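Local coordinates for protein translation factor SUI1 homolog (Pyrococcus horikoshii, PDB 5ZCY) that probably binds mRNA and acts as an initiation factor in archaeal translation, as expected of a member of the SUI1 family, at residues E47-L50 with E51-A54. Sequence-based numbering, arbitrary orientation.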
loop_
_atom_site.group_PDB
_atom_site.type_symbol
_atom_site.label_atom_id
_atom_site.label_comp_id
_atom_site.label_asym_id
_atom_site.label_seq_id
_atom_site.Cartn_x
_atom_site.Cartn_y
_atom_site.Cartn_z
ATOM N N GLU A 47 11.652 -2.829 9.721
ATOM C CA GLU A 47 10.970 -3.617 10.635
ATOM C C GLU A 47 10.125 -4.719 9.929
ATOM O O GLU A 47 9.993 -5.778 10.428
ATOM C CB GLU A 47 10.004 -2.773 11.501
ATOM C CG GLU A 47 10.505 -1.673 12.398
ATOM C CD GLU A 47 9.394 -1.262 13.393
ATOM O OE1 GLU A 47 9.259 -0.056 13.673
ATOM O OE2 GLU A 47 8.683 -2.166 13.875
ATOM N N PHE A 48 9.480 -4.341 8.796
ATOM C CA PHE A 48 8.530 -5.262 8.134
ATOM C C PHE A 48 8.998 -5.634 6.774
ATOM O O PHE A 48 9.773 -4.975 6.174
ATOM C CB PHE A 48 7.138 -4.572 8.038
ATOM C CG PHE A 48 6.672 -3.969 9.393
ATOM C CD1 PHE A 48 6.520 -4.784 10.457
ATOM C CD2 PHE A 48 6.410 -2.691 9.518
ATOM C CE1 PHE A 48 6.159 -4.281 11.698
ATOM C CE2 PHE A 48 6.000 -2.169 10.780
ATOM C CZ PHE A 48 5.882 -2.982 11.788
ATOM N N ASP A 49 8.568 -6.818 6.359
ATOM C CA ASP A 49 8.982 -7.397 5.050
ATOM C C ASP A 49 7.976 -6.906 4.001
ATOM O O ASP A 49 6.822 -7.487 3.886
ATOM C CB ASP A 49 8.928 -8.910 5.144
ATOM C CG ASP A 49 9.306 -9.593 3.910
ATOM O OD1 ASP A 49 9.513 -8.968 2.856
ATOM O OD2 ASP A 49 9.422 -10.827 3.962
ATOM N N LEU A 50 8.354 -5.872 3.240
ATOM C CA LEU A 50 7.418 -5.366 2.265
ATOM C C LEU A 50 7.084 -6.364 1.186
ATOM O O LEU A 50 5.993 -6.257 0.610
ATOM C CB LEU A 50 7.929 -4.116 1.582
ATOM C CG LEU A 50 8.247 -2.974 2.504
ATOM C CD1 LEU A 50 8.575 -1.755 1.646
ATOM C CD2 LEU A 50 7.161 -2.698 3.514
ATOM N N GLU A 51 8.006 -7.288 0.839
ATOM C CA GLU A 51 7.686 -8.334 -0.156
ATOM C C GLU A 51 6.546 -9.173 0.293
ATOM O O GLU A 51 5.645 -9.544 -0.456
ATOM C CB GLU A 51 8.908 -9.236 -0.445
ATOM C CG GLU A 51 10.054 -8.571 -1.151
ATOM C CD GLU A 51 11.303 -9.493 -1.374
ATOM O OE1 GLU A 51 11.580 -10.372 -0.569
ATOM O OE2 GLU A 51 11.992 -9.337 -2.383
ATOM N N GLU A 52 6.563 -9.521 1.584
ATOM C CA GLU A 52 5.525 -10.318 2.110
ATOM C C GLU A 52 4.141 -9.657 2.145
ATOM O O GLU A 52 3.124 -10.256 1.855
ATOM C CB GLU A 52 5.981 -10.843 3.550
ATOM C CG GLU A 52 5.049 -11.629 4.264
ATOM C CD GLU A 52 5.474 -12.093 5.710
ATOM O OE1 GLU A 52 6.308 -11.433 6.454
ATOM O OE2 GLU A 52 4.699 -13.005 6.019
ATOM N N ILE A 53 4.204 -8.413 2.575
ATOM C CA ILE A 53 2.959 -7.595 2.589
ATOM C C ILE A 53 2.454 -7.419 1.175
ATOM O O ILE A 53 1.232 -7.600 0.992
ATOM C CB ILE A 53 3.208 -6.215 3.282
ATOM C CG1 ILE A 53 3.582 -6.486 4.754
ATOM C CG2 ILE A 53 1.976 -5.325 3.142
ATOM C CD1 ILE A 53 4.103 -5.305 5.496
ATOM N N ALA A 54 3.329 -7.183 0.222
ATOM C CA ALA A 54 2.889 -7.112 -1.177
ATOM C C ALA A 54 2.244 -8.379 -1.627
ATOM O O ALA A 54 1.189 -8.314 -2.280
ATOM C CB ALA A 54 3.994 -6.698 -2.070
HETATM O O HOH W 1 8.985 -12.366 6.180
HETATM O O HOH W 2 6.469 -8.646 7.430
#
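D49 meets E52 three residues on as the N-cap of helix 50-61: E52 N donates to D49 OD1 at 3.3 Å, a weak capping bond. CG of D49 lies anti to the backbone N (chi1 180°), which swings the carboxylate over the first turn. There OD1 also comes within 3.4 Å of E51 CB and 4.2 Å of E51 OE1. The side chain of E52, extended beyond CG, crosses that of D49 at about a right angle, and its OE1 lies 4.0 Å from D49 OD2, the carboxylate planes turned 58° apart. Two waters bridge the pair: water 1 donates to both of these oxygens, while water 2 accepts a hydrogen bond from D49 N and donates one to E52 OE1. In the next two steps of the helix, I53 N donates a hydrogen bond to D49 O at 3.1 Å (168°) and A54 N one to L50 O at 2.8 Å. I53 CD1 reaches F48 CB at 4.0 Å, and both L50 and I53 rest on I72 of strand 71-75. Three acidic side chains thus gather at the helix N-terminus, which would tend to tolerate their charge; the first-turn amides would probably stabilise that of D49, and the shared water would be expected to soften the D49-E52 repulsion.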